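Local coordinates for protein NADPH-dependent aldehyde reductase YqhD (Escherichia coli, PDB 4QGS) that reduces a broad range of short-chain aldehydes to alcohols with NADPH, as a zinc-dependent member of the iron-containing alcohol dehydrogenase family, at residues A[74-82]-A[106-114]; A[138-148]-A[176-186]. All coordinates share one frame; numbering follows the deposited sequence.

Contact 1 (A[74-82]-A[106-114]); sequences GGIEPNPAY and GSVLDGTKF
At the NADP(+) site, the loop 74-82 lies across the first turns of helix 106-119, with Ile76, Pro80 and Ser107 at the meeting point. Ser107 points into the bend of the loop. With chi1 at -178°, OG lies opposite the backbone N, and this brings it 2.6 Å from Glu77 O. The same oxygen is 3.4 Å from Pro80 CD. Pro80 lays its CG and CD over the Ser107 end of the helix. Ile76 packs beside Pro80 with both branches. Ile76 CG2 lies 3.8 Å from Ser107 O, and Ile76 CD1 lies 4.0 Å from Thr112 OG1. Gly111 faces Pro80 and Ile76, and a CB there would be tight against both, so the loop sits close to the helix backbone. Thr112 OG1 donates to Val108 O at 2.7 Å. It comes from the face opposite to Thr112 N, so that carbonyl is gripped twice. Phe114 CZ comes obliquely to the Tyr82 ring, 4.0 Å from Tyr82 CE1. Glu77 OE2 accepts from Ala81 N at 2.9 Å through its anti lone pair, and also bonds Thr84. This ties the bend to the start of helix 82-95. Gly106, Ser107, Asp110 and Asn79 are NADP(+)-binding residues, although no cofactor is present here. A loop after one strand of a parallel sheet, meeting the first turn of the helix that follows another, is typical of a Rossmann-like dinucleotide site.

Contact 2 (A[138-148]-A[176-186]); sequences IKSAIPMGCVL and SAHVQPVFAVL
Gly145 CA sits squarely over the face of the Phe183 ring, 3.8 Å from its centroid, in a CH-pi contact. A CB on Gly145 would clash with Phe183 CZ, so the ring takes the place of a side chain. Phe183 CG stands between its backbone N and carbonyl carbon (chi1 62°), which folds the ring back over the neighbouring strand. Replacing Phe183 by alanine removes the ring, which would probably leave a gap over Gly145 and take away its CH-pi partner. Strands 144-148 and 183-186 are neighbours in the parallel sheet of the Rossmann-like N-terminal half of the chain, and their N-to-C directions differ by 12°. Val185 sits between two bonds to the other strand: its N donates to Cys146 O at 2.8 Å, nearly straight at 174°, and its O accepts from Leu148 N. Val182 N donates to Met144 O at 2.7 Å. Cys146 and Ala184 share one face of the sheet, with Cys146 SG 3.5 Å from Ala184 CB. Val147 and Val185 lie side by side on the other. Strand 22-25 covers the far edge of 183-186. The loops ahead of the strands also meet. Ile138 CD1 packs on Val179 CG1 at 3.8 Å, and Ile138 CB and CG2 lie against Ser176 OG. The His178 ring turns its edge to Ile138 O, and ND1 makes a weak bond to it. One water links Met144 N to Gln180 O. Another water donates to both Leu148 O, at 2.6 Å from the water oxygen, and Val185 O.

Contact 2 is the more buried of the two and lies in the sheet. Contact 1 is partly buried and borders the cofactor site. They meet through helix 106-119, which packs on the sheet: Thr112 CG2 and Leu109 CD1 each come 3.7 Å from Met144 CE, and Lys113 CG lies 3.3 Å from Val179 O. One side of the helix thus receives the loop 74-82, and another rests on 138-148 and 176-186. The chemistry differs with place. Contact 2 is held by backbone bonds between strands and by apolar packing. Contact 1 has no clear hydrogen bond between its segments, and relies on packing of loop side chains on the helix backbone and on its side chains.

Contact 1 (A[74-82]-A[106-114])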
ATOM      1  N   GLY A  74     -21.706   0.555  -5.040  1.00 32.80           N
ATOM      2  CA  GLY A  74     -20.924   1.037  -3.919  1.00 30.40           C
ATOM      3  C   GLY A  74     -20.971   0.083  -2.746  1.00 37.65           C
ATOM      4  O   GLY A  74     -21.524  -1.012  -2.850  1.00 34.91           O
ATOM      5  N   GLY A  75     -20.377   0.498  -1.631  1.00 38.23           N
ATOM      6  CA  GLY A  75     -20.409  -0.285  -0.412  1.00 38.26           C
ATOM      7  C   GLY A  75     -19.234  -1.224  -0.219  1.00 46.86           C
ATOM      8  O   GLY A  75     -19.248  -2.042   0.702  1.00 47.54           O
ATOM      9  N   ILE A  76     -18.222  -1.127  -1.078  1.00 37.35           N
ATOM     10  CA  ILE A  76     -17.012  -1.913  -0.881  1.00 37.12           C
ATOM     11  C   ILE A  76     -16.346  -1.415   0.397  1.00 44.98           C
ATOM     12  O   ILE A  76     -15.958  -0.256   0.508  1.00 41.63           O
ATOM     13  CB  ILE A  76     -16.043  -1.822  -2.080  1.00 36.49           C
ATOM     14  CG1 ILE A  76     -16.673  -2.454  -3.326  1.00 30.48           C
ATOM     15  CG2 ILE A  76     -14.730  -2.517  -1.761  1.00 37.09           C
ATOM     16  CD1 ILE A  76     -15.789  -2.396  -4.568  1.00 33.25           C
ATOM     17  N   GLU A  77     -16.256  -2.296   1.383  1.00 51.75           N
ATOM     18  CA  GLU A  77     -15.755  -1.908   2.694  1.00 49.89           C
ATOM     19  C   GLU A  77     -14.236  -1.995   2.744  1.00 46.72           C
ATOM     20  O   GLU A  77     -13.625  -2.655   1.904  1.00 46.73           O
ATOM     21  CB  GLU A  77     -16.384  -2.792   3.776  1.00 52.90           C
ATOM     22  CG  GLU A  77     -16.370  -4.274   3.441  1.00 48.46           C
ATOM     23  CD  GLU A  77     -17.609  -4.702   2.676  1.00 51.07           C
ATOM     24  OE1 GLU A  77     -18.623  -3.976   2.733  1.00 59.44           O
ATOM     25  OE2 GLU A  77     -17.565  -5.750   2.001  1.00 55.75           O
ATOM     26  N   PRO A  78     -13.616  -1.302   3.714  1.00 52.55           N
ATOM     27  CA  PRO A  78     -12.206  -1.594   3.977  1.00 47.89           C
ATOM     28  C   PRO A  78     -12.112  -3.073   4.303  1.00 52.86           C
ATOM     29  O   PRO A  78     -13.010  -3.575   4.979  1.00 58.76           O
ATOM     30  CB  PRO A  78     -11.869  -0.711   5.181  1.00 49.66           C
ATOM     31  CG  PRO A  78     -12.910   0.366   5.170  1.00 56.91           C
ATOM     32  CD  PRO A  78     -14.151  -0.269   4.619  1.00 48.32           C
ATOM     33  N   ASN A  79     -11.081  -3.758   3.821  1.00 55.64           N
ATOM     34  CA  ASN A  79     -11.085  -5.221   3.805  1.00 58.84           C
ATOM     35  C   ASN A  79     -12.338  -5.703   3.079  1.00 56.12           C
ATOM     36  O   ASN A  79     -13.269  -6.203   3.707  1.00 51.61           O
ATOM     37  CB  ASN A  79     -11.031  -5.799   5.225  1.00 56.43           C
ATOM     38  CG  ASN A  79      -9.733  -5.479   5.939  1.00 62.01           C
ATOM     39  OD1 ASN A  79      -8.821  -4.887   5.361  1.00 64.43           O
ATOM     40  ND2 ASN A  79      -9.655  -5.845   7.211  1.00 67.58           N
ATOM     41  N   PRO A  80     -12.373  -5.529   1.747  1.00 51.72           N
ATOM     42  CA  PRO A  80     -13.560  -5.866   0.953  1.00 56.53           C
ATOM     43  C   PRO A  80     -14.003  -7.316   1.147  1.00 57.73           C
ATOM     44  O   PRO A  80     -13.191  -8.231   1.000  1.00 61.68           O
ATOM     45  CB  PRO A  80     -13.105  -5.611  -0.491  1.00 53.87           C
ATOM     46  CG  PRO A  80     -11.609  -5.600  -0.441  1.00 51.04           C
ATOM     47  CD  PRO A  80     -11.261  -5.055   0.906  1.00 53.67           C
ATOM     48  N   ALA A  81     -15.277  -7.510   1.479  1.00 54.44           N
ATOM     49  CA  ALA A  81     -15.797  -8.840   1.784  1.00 61.14           C
ATOM     50  C   ALA A  81     -16.092  -9.654   0.528  1.00 60.08           C
ATOM     51  O   ALA A  81     -16.625  -9.131  -0.453  1.00 50.31           O
ATOM     52  CB  ALA A  81     -17.049  -8.737   2.640  1.00 61.21           C
ATOM     53  N   TYR A  82     -15.748 -10.940   0.576  1.00 64.68           N
ATOM     54  CA  TYR A  82     -16.034 -11.879  -0.508  1.00 60.95           C
ATOM     55  C   TYR A  82     -17.529 -11.912  -0.787  1.00 56.13           C
ATOM     56  O   TYR A  82     -17.953 -12.157  -1.918  1.00 53.44           O
ATOM     57  CB  TYR A  82     -15.521 -13.283  -0.157  1.00 64.93           C
ATOM     58  CG  TYR A  82     -15.908 -14.376  -1.138  1.00 60.36           C
ATOM     59  CD1 TYR A  82     -15.060 -14.729  -2.183  1.00 60.66           C
ATOM     60  CD2 TYR A  82     -17.103 -15.077  -1.002  1.00 60.06           C
ATOM     61  CE1 TYR A  82     -15.400 -15.731  -3.077  1.00 55.55           C
ATOM     62  CE2 TYR A  82     -17.451 -16.080  -1.893  1.00 49.64           C
ATOM     63  CZ  TYR A  82     -16.595 -16.404  -2.926  1.00 58.98           C
ATOM     64  OH  TYR A  82     -16.927 -17.401  -3.816  1.00 55.64           O
ATOM     65  N   GLY A 106      -7.202   1.987  -2.042  1.00 30.50           N
ATOM     66  CA  GLY A 106      -6.711   0.640  -2.294  1.00 34.51           C
ATOM     67  C   GLY A 106      -7.719  -0.464  -2.049  1.00 35.96           C
ATOM     68  O   GLY A 106      -7.683  -1.515  -2.696  1.00 34.24           O
ATOM     69  N   SER A 107      -8.610  -0.236  -1.095  1.00 27.19           N
ATOM     70  CA  SER A 107      -9.675  -1.185  -0.795  1.00 27.80           C
ATOM     71  C   SER A 107     -10.637  -1.340  -1.975  1.00 35.79           C
ATOM     72  O   SER A 107     -11.004  -2.453  -2.352  1.00 33.86           O
ATOM     73  CB  SER A 107     -10.439  -0.740   0.450  1.00 40.16           C
ATOM     74  OG  SER A 107     -11.454  -1.669   0.782  1.00 53.80           O
ATOM     75  N   VAL A 108     -11.041  -0.217  -2.558  1.00 30.79           N
ATOM     76  CA  VAL A 108     -11.946  -0.249  -3.702  1.00 31.69           C
ATOM     77  C   VAL A 108     -11.233  -0.868  -4.890  1.00 27.78           C
ATOM     78  O   VAL A 108     -11.799  -1.689  -5.615  1.00 26.93           O
ATOM     79  CB  VAL A 108     -12.460   1.168  -4.066  1.00 30.02           C
ATOM     80  CG1 VAL A 108     -13.317   1.133  -5.337  1.00 25.48           C
ATOM     81  CG2 VAL A 108     -13.252   1.758  -2.911  1.00 28.67           C
ATOM     82  N   LEU A 109      -9.978  -0.477  -5.073  1.00 25.52           N
ATOM     83  CA  LEU A 109      -9.166  -1.003  -6.162  1.00 27.69           C
ATOM     84  C   LEU A 109      -9.023  -2.514  -6.055  1.00 31.47           C
ATOM     85  O   LEU A 109      -9.271  -3.235  -7.019  1.00 28.25           O
ATOM     86  CB  LEU A 109      -7.791  -0.342  -6.167  1.00 27.44           C
ATOM     87  CG  LEU A 109      -6.811  -0.861  -7.215  1.00 28.27           C
ATOM     88  CD1 LEU A 109      -7.351  -0.617  -8.619  1.00 28.98           C
ATOM     89  CD2 LEU A 109      -5.458  -0.204  -7.033  1.00 31.60           C
ATOM     90  N   ASP A 110      -8.645  -2.993  -4.872  1.00 34.88           N
ATOM     91  CA  ASP A 110      -8.395  -4.418  -4.671  1.00 32.96           C
ATOM     92  C   ASP A 110      -9.645  -5.259  -4.921  1.00 26.38           C
ATOM     93  O   ASP A 110      -9.593  -6.284  -5.602  1.00 29.76           O
ATOM     94  CB  ASP A 110      -7.864  -4.671  -3.259  1.00 32.56           C
ATOM     95  CG  ASP A 110      -6.421  -4.244  -3.100  1.00 43.54           C
ATOM     96  OD1 ASP A 110      -5.791  -3.892  -4.122  1.00 41.00           O
ATOM     97  OD2 ASP A 110      -5.909  -4.282  -1.960  1.00 47.17           O
ATOM     98  N   GLY A 111     -10.768  -4.815  -4.374  1.00 23.43           N
ATOM     99  CA  GLY A 111     -12.017  -5.519  -4.553  1.00 26.53           C
ATOM    100  C   GLY A 111     -12.427  -5.529  -6.011  1.00 30.74           C
ATOM    101  O   GLY A 111     -12.985  -6.498  -6.511  1.00 28.42           O
ATOM    102  N   THR A 112     -12.151  -4.435  -6.704  1.00 26.94           N
ATOM    103  CA  THR A 112     -12.537  -4.354  -8.101  1.00 23.54           C
ATOM    104  C   THR A 112     -11.658  -5.275  -8.947  1.00 31.47           C
ATOM    105  O   THR A 112     -12.125  -5.872  -9.920  1.00 31.41           O
ATOM    106  CB  THR A 112     -12.473  -2.895  -8.596  1.00 25.51           C
ATOM    107  OG1 THR A 112     -13.366  -2.105  -7.795  1.00 22.80           O
ATOM    108  CG2 THR A 112     -12.889  -2.805 -10.054  1.00 24.17           C
ATOM    109  N   LYS A 113     -10.397  -5.421  -8.558  1.00 26.62           N
ATOM    110  CA  LYS A 113      -9.506  -6.353  -9.244  1.00 31.71           C
ATOM    111  C   LYS A 113     -10.088  -7.755  -9.164  1.00 30.48           C
ATOM    112  O   LYS A 113     -10.075  -8.516 -10.136  1.00 29.60           O
ATOM    113  CB  LYS A 113      -8.104  -6.321  -8.637  1.00 33.42           C
ATOM    114  CG  LYS A 113      -7.295  -5.074  -8.970  1.00 33.52           C
ATOM    115  CD  LYS A 113      -5.865  -5.187  -8.456  1.00 37.06           C
ATOM    116  CE  LYS A 113      -5.050  -3.949  -8.781  1.00 42.24           C
ATOM    117  NZ  LYS A 113      -3.637  -4.083  -8.327  1.00 38.87           N
ATOM    118  N   PHE A 114     -10.617  -8.089  -7.998  1.00 26.36           N
ATOM    119  CA  PHE A 114     -11.196  -9.405  -7.806  1.00 32.10           C
ATOM    120  C   PHE A 114     -12.437  -9.582  -8.672  1.00 36.00           C
ATOM    121  O   PHE A 114     -12.611 -10.618  -9.308  1.00 29.03           O
ATOM    122  CB  PHE A 114     -11.532  -9.624  -6.335  1.00 31.20           C
ATOM    123  CG  PHE A 114     -12.223 -10.915  -6.070  1.00 33.96           C
ATOM    124  CD1 PHE A 114     -11.527 -12.116  -6.124  1.00 39.45           C
ATOM    125  CD2 PHE A 114     -13.570 -10.939  -5.775  1.00 31.08           C
ATOM    126  CE1 PHE A 114     -12.169 -13.314  -5.882  1.00 35.45           C
ATOM    127  CE2 PHE A 114     -14.208 -12.126  -5.525  1.00 42.49           C
ATOM    128  CZ  PHE A 114     -13.512 -13.318  -5.585  1.00 38.79           C
TER

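Contact 2 (A[138-148]-A[176-186])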
ATOM      1  N   ILE A 138      -5.259 -16.843 -13.326  1.00 43.11           N
ATOM      2  CA  ILE A 138      -6.099 -15.904 -14.054  1.00 42.45           C
ATOM      3  C   ILE A 138      -5.597 -15.765 -15.495  1.00 47.16           C
ATOM      4  O   ILE A 138      -4.435 -15.432 -15.729  1.00 41.39           O
ATOM      5  CB  ILE A 138      -6.136 -14.527 -13.356  1.00 44.99           C
ATOM      6  CG1 ILE A 138      -6.833 -14.648 -11.995  1.00 42.49           C
ATOM      7  CG2 ILE A 138      -6.847 -13.495 -14.228  1.00 40.47           C
ATOM      8  CD1 ILE A 138      -6.611 -13.464 -11.059  1.00 40.59           C
ATOM      9  N   LYS A 139      -6.478 -16.046 -16.453  1.00 47.25           N
ATOM     10  CA  LYS A 139      -6.139 -15.976 -17.877  1.00 47.60           C
ATOM     11  C   LYS A 139      -6.644 -14.692 -18.519  1.00 48.78           C
ATOM     12  O   LYS A 139      -6.135 -14.254 -19.551  1.00 43.63           O
ATOM     13  CB  LYS A 139      -6.721 -17.176 -18.637  1.00 52.80           C
ATOM     14  CG  LYS A 139      -5.809 -18.385 -18.721  1.00 53.60           C
ATOM     15  CD  LYS A 139      -5.608 -19.024 -17.372  1.00 55.36           C
ATOM     16  CE  LYS A 139      -4.687 -20.223 -17.446  1.00 47.77           C
ATOM     17  NZ  LYS A 139      -4.496 -20.835 -16.108  1.00 52.43           N
ATOM     18  N   SER A 140      -7.666 -14.106 -17.914  1.00 42.48           N
ATOM     19  CA  SER A 140      -8.306 -12.929 -18.473  1.00 46.80           C
ATOM     20  C   SER A 140      -9.116 -12.237 -17.401  1.00 44.58           C
ATOM     21  O   SER A 140      -9.497 -12.849 -16.402  1.00 40.00           O
ATOM     22  CB  SER A 140      -9.219 -13.300 -19.639  1.00 42.16           C
ATOM     23  OG  SER A 140     -10.425 -13.870 -19.154  1.00 39.27           O
ATOM     24  N   ALA A 141      -9.397 -10.962 -17.620  1.00 41.14           N
ATOM     25  CA  ALA A 141     -10.202 -10.204 -16.682  1.00 35.63           C
ATOM     26  C   ALA A 141     -10.965  -9.125 -17.431  1.00 30.34           C
ATOM     27  O   ALA A 141     -10.538  -8.686 -18.507  1.00 34.57           O
ATOM     28  CB  ALA A 141      -9.331  -9.597 -15.597  1.00 34.60           C
ATOM     29  N   ILE A 142     -12.101  -8.721 -16.880  1.00 34.59           N
ATOM     30  CA  ILE A 142     -12.805  -7.553 -17.388  1.00 34.40           C
ATOM     31  C   ILE A 142     -11.874  -6.357 -17.289  1.00 31.73           C
ATOM     32  O   ILE A 142     -11.241  -6.149 -16.253  1.00 32.71           O
ATOM     33  CB  ILE A 142     -14.090  -7.286 -16.612  1.00 33.08           C
ATOM     34  CG1 ILE A 142     -15.034  -8.472 -16.760  1.00 40.04           C
ATOM     35  CG2 ILE A 142     -14.772  -5.989 -17.085  1.00 31.37           C
ATOM     36  CD1 ILE A 142     -16.403  -8.182 -16.285  1.00 43.31           C
ATOM     37  N   PRO A 143     -11.759  -5.586 -18.378  1.00 31.53           N
ATOM     38  CA  PRO A 143     -10.891  -4.412 -18.355  1.00 30.19           C
ATOM     39  C   PRO A 143     -11.308  -3.475 -17.233  1.00 28.28           C
ATOM     40  O   PRO A 143     -12.504  -3.336 -16.969  1.00 28.49           O
ATOM     41  CB  PRO A 143     -11.122  -3.776 -19.727  1.00 33.41           C
ATOM     42  CG  PRO A 143     -11.528  -4.926 -20.594  1.00 36.45           C
ATOM     43  CD  PRO A 143     -12.372  -5.788 -19.704  1.00 29.81           C
ATOM     44  N   MET A 144     -10.342  -2.865 -16.560  1.00 28.51           N
ATOM     45  CA  MET A 144     -10.688  -1.950 -15.483  1.00 22.58           C
ATOM     46  C   MET A 144      -9.702  -0.802 -15.401  1.00 24.62           C
ATOM     47  O   MET A 144      -8.541  -0.935 -15.774  1.00 27.21           O
ATOM     48  CB  MET A 144     -10.770  -2.691 -14.138  1.00 27.39           C
ATOM     49  CG  MET A 144      -9.469  -3.319 -13.678  1.00 32.50           C
ATOM     50  SD  MET A 144      -9.498  -3.667 -11.896  1.00 40.68           S
ATOM     51  CE  MET A 144      -9.517  -1.988 -11.262  1.00 34.08           C
ATOM     52  N   GLY A 145     -10.192   0.343 -14.934  1.00 23.84           N
ATOM     53  CA  GLY A 145      -9.354   1.493 -14.673  1.00 20.07           C
ATOM     54  C   GLY A 145      -9.706   1.986 -13.282  1.00 18.25           C
ATOM     55  O   GLY A 145     -10.575   1.413 -12.610  1.00 22.14           O
ATOM     56  N   CYS A 146      -9.024   3.029 -12.829  1.00 19.02           N
ATOM     57  CA  CYS A 146      -9.339   3.581 -11.519  1.00 18.79           C
ATOM     58  C   CYS A 146      -9.075   5.076 -11.441  1.00 22.10           C
ATOM     59  O   CYS A 146      -8.319   5.663 -12.235  1.00 19.31           O
ATOM     60  CB  CYS A 146      -8.555   2.847 -10.419  1.00 20.48           C
ATOM     61  SG  CYS A 146      -6.753   2.978 -10.548  1.00 22.60           S
ATOM     62  N   VAL A 147      -9.746   5.686 -10.481  1.00 17.60           N
ATOM     63  CA  VAL A 147      -9.530   7.067 -10.114  1.00 19.06           C
ATOM     64  C   VAL A 147      -9.178   7.035  -8.631  1.00 20.92           C
ATOM     65  O   VAL A 147     -10.042   6.764  -7.795  1.00 21.42           O
ATOM     66  CB  VAL A 147     -10.777   7.935 -10.381  1.00 15.45           C
ATOM     67  CG1 VAL A 147     -10.525   9.379  -9.975  1.00 17.36           C
ATOM     68  CG2 VAL A 147     -11.161   7.851 -11.865  1.00 19.32           C
ATOM     69  N   LEU A 148      -7.911   7.281  -8.304  1.00 19.62           N
ATOM     70  CA  LEU A 148      -7.430   7.063  -6.933  1.00 22.38           C
ATOM     71  C   LEU A 148      -7.465   8.323  -6.076  1.00 24.51           C
ATOM     72  O   LEU A 148      -6.872   9.340  -6.424  1.00 30.97           O
ATOM     73  CB  LEU A 148      -6.006   6.490  -6.948  1.00 26.17           C
ATOM     74  CG  LEU A 148      -5.832   5.104  -7.574  1.00 28.34           C
ATOM     75  CD1 LEU A 148      -4.380   4.628  -7.485  1.00 28.97           C
ATOM     76  CD2 LEU A 148      -6.764   4.083  -6.924  1.00 27.75           C
ATOM     77  N   SER A 176      -2.082 -10.680 -10.534  1.00 50.94           N
ATOM     78  CA  SER A 176      -2.255 -11.150 -11.905  1.00 47.95           C
ATOM     79  C   SER A 176      -2.079 -10.030 -12.919  1.00 50.65           C
ATOM     80  O   SER A 176      -2.720  -8.986 -12.821  1.00 43.26           O
ATOM     81  CB  SER A 176      -3.629 -11.793 -12.089  1.00 49.06           C
ATOM     82  OG  SER A 176      -3.861 -12.093 -13.457  1.00 51.89           O
ATOM     83  N   ALA A 177      -1.229 -10.268 -13.915  1.00 44.70           N
ATOM     84  CA  ALA A 177      -0.966  -9.296 -14.974  1.00 57.38           C
ATOM     85  C   ALA A 177      -2.230  -8.875 -15.731  1.00 56.98           C
ATOM     86  O   ALA A 177      -2.190  -7.956 -16.553  1.00 57.99           O
ATOM     87  CB  ALA A 177       0.062  -9.857 -15.951  1.00 50.97           C
ATOM     88  N   HIS A 178      -3.345  -9.540 -15.452  1.00 47.35           N
ATOM     89  CA  HIS A 178      -4.593  -9.276 -16.156  1.00 49.97           C
ATOM     90  C   HIS A 178      -5.583  -8.460 -15.332  1.00 47.18           C
ATOM     91  O   HIS A 178      -6.474  -7.831 -15.894  1.00 42.42           O
ATOM     92  CB  HIS A 178      -5.236 -10.595 -16.590  1.00 51.54           C
ATOM     93  CG  HIS A 178      -4.483 -11.296 -17.677  1.00 56.29           C
ATOM     94  ND1 HIS A 178      -4.301 -12.663 -17.699  1.00 61.44           N
ATOM     95  CD2 HIS A 178      -3.863 -10.817 -18.781  1.00 54.69           C
ATOM     96  CE1 HIS A 178      -3.597 -12.994 -18.768  1.00 56.05           C
ATOM     97  NE2 HIS A 178      -3.322 -11.892 -19.443  1.00 59.59           N
ATOM     98  N   VAL A 179      -5.428  -8.467 -14.010  1.00 45.20           N
ATOM     99  CA  VAL A 179      -6.327  -7.704 -13.144  1.00 51.08           C
ATOM    100  C   VAL A 179      -5.741  -6.335 -12.862  1.00 45.71           C
ATOM    101  O   VAL A 179      -6.307  -5.547 -12.103  1.00 48.36           O
ATOM    102  CB  VAL A 179      -6.597  -8.413 -11.805  1.00 40.45           C
ATOM    103  CG1 VAL A 179      -7.051  -9.833 -12.049  1.00 49.84           C
ATOM    104  CG2 VAL A 179      -5.354  -8.383 -10.922  1.00 49.66           C
ATOM    105  N   GLN A 180      -4.598  -6.054 -13.472  1.00 39.71           N
ATOM    106  CA  GLN A 180      -4.017  -4.732 -13.350  1.00 40.48           C
ATOM    107  C   GLN A 180      -4.853  -3.740 -14.132  1.00 31.53           C
ATOM    108  O   GLN A 180      -5.287  -4.036 -15.244  1.00 33.78           O
ATOM    109  CB  GLN A 180      -2.579  -4.692 -13.849  1.00 47.01           C
ATOM    110  CG  GLN A 180      -1.748  -5.834 -13.354  1.00 53.32           C
ATOM    111  CD  GLN A 180      -0.313  -5.438 -13.150  1.00 58.74           C
ATOM    112  OE1 GLN A 180      -0.005  -4.652 -12.251  1.00 60.65           O
ATOM    113  NE2 GLN A 180       0.581  -5.988 -13.960  1.00 56.60           N
ATOM    114  N   PRO A 181      -5.077  -2.555 -13.553  1.00 32.98           N
ATOM    115  CA  PRO A 181      -5.854  -1.544 -14.275  1.00 27.62           C
ATOM    116  C   PRO A 181      -5.176  -1.096 -15.565  1.00 28.15           C
ATOM    117  O   PRO A 181      -3.948  -0.957 -15.635  1.00 23.02           O
ATOM    118  CB  PRO A 181      -5.949  -0.384 -13.271  1.00 24.94           C
ATOM    119  CG  PRO A 181      -4.855  -0.598 -12.308  1.00 32.10           C
ATOM    120  CD  PRO A 181      -4.641  -2.088 -12.228  1.00 27.18           C
ATOM    121  N   VAL A 182      -5.979  -0.876 -16.600  1.00 23.21           N
ATOM    122  CA  VAL A 182      -5.435  -0.381 -17.849  1.00 22.17           C
ATOM    123  C   VAL A 182      -4.932   1.041 -17.629  1.00 21.81           C
ATOM    124  O   VAL A 182      -3.944   1.446 -18.228  1.00 23.07           O
ATOM    125  CB  VAL A 182      -6.475  -0.429 -18.992  1.00 25.56           C
ATOM    126  CG1 VAL A 182      -6.756  -1.863 -19.380  1.00 36.46           C
ATOM    127  CG2 VAL A 182      -7.757   0.242 -18.574  1.00 35.88           C
ATOM    128  N   PHE A 183      -5.608   1.795 -16.756  1.00 23.05           N
ATOM    129  CA  PHE A 183      -5.160   3.150 -16.430  1.00 20.30           C
ATOM    130  C   PHE A 183      -5.472   3.520 -14.990  1.00 16.54           C
ATOM    131  O   PHE A 183      -6.324   2.924 -14.361  1.00 17.37           O
ATOM    132  CB  PHE A 183      -5.801   4.194 -17.359  1.00 18.24           C
ATOM    133  CG  PHE A 183      -7.296   4.248 -17.247  1.00 20.22           C
ATOM    134  CD1 PHE A 183      -7.907   5.015 -16.273  1.00 19.35           C
ATOM    135  CD2 PHE A 183      -8.090   3.516 -18.111  1.00 21.74           C
ATOM    136  CE1 PHE A 183      -9.281   5.046 -16.160  1.00 21.68           C
ATOM    137  CE2 PHE A 183      -9.472   3.549 -18.005  1.00 20.58           C
ATOM    138  CZ  PHE A 183     -10.062   4.308 -17.028  1.00 20.61           C
ATOM    139  N   ALA A 184      -4.787   4.539 -14.498  1.00 17.62           N
ATOM    140  CA  ALA A 184      -5.087   5.091 -13.185  1.00 20.36           C
ATOM    141  C   ALA A 184      -5.046   6.604 -13.279  1.00 19.11           C
ATOM    142  O   ALA A 184      -4.050   7.177 -13.758  1.00 17.79           O
ATOM    143  CB  ALA A 184      -4.087   4.571 -12.136  1.00 18.17           C
ATOM    144  N   VAL A 185      -6.136   7.257 -12.874  1.00 16.84           N
ATOM    145  CA  VAL A 185      -6.154   8.707 -12.789  1.00 16.89           C
ATOM    146  C   VAL A 185      -5.697   9.138 -11.405  1.00 17.04           C
ATOM    147  O   VAL A 185      -6.328   8.777 -10.411  1.00 18.67           O
ATOM    148  CB  VAL A 185      -7.557   9.298 -13.048  1.00 16.61           C
ATOM    149  CG1 VAL A 185      -7.518  10.810 -12.898  1.00 17.85           C
ATOM    150  CG2 VAL A 185      -8.039   8.902 -14.433  1.00 21.48           C
ATOM    151  N   LEU A 186      -4.608   9.901 -11.366  1.00 15.64           N
ATOM    152  CA  LEU A 186      -4.014  10.398 -10.128  1.00 17.57           C
ATOM    153  C   LEU A 186      -4.006  11.922 -10.139  1.00 16.79           C
ATOM    154  O   LEU A 186      -3.135  12.544 -10.749  1.00 16.76           O
ATOM    155  CB  LEU A 186      -2.576   9.873  -9.964  1.00 18.81           C
ATOM    156  CG  LEU A 186      -2.305   8.473  -9.397  1.00 22.96           C
ATOM    157  CD1 LEU A 186      -3.091   7.407 -10.112  1.00 28.60           C
ATOM    158  CD2 LEU A 186      -0.814   8.160  -9.520  1.00 21.76           C
TER
HETATM  159  O   HOH W   1      -8.457  -6.158 -15.608  1.00 33.99           O
HETATM  160  O   HOH W   2      -7.431  -4.050 -16.637  1.00 29.13           O
HETATM  161  O   HOH W   3      -7.033  10.805  -8.605  1.00 19.77           O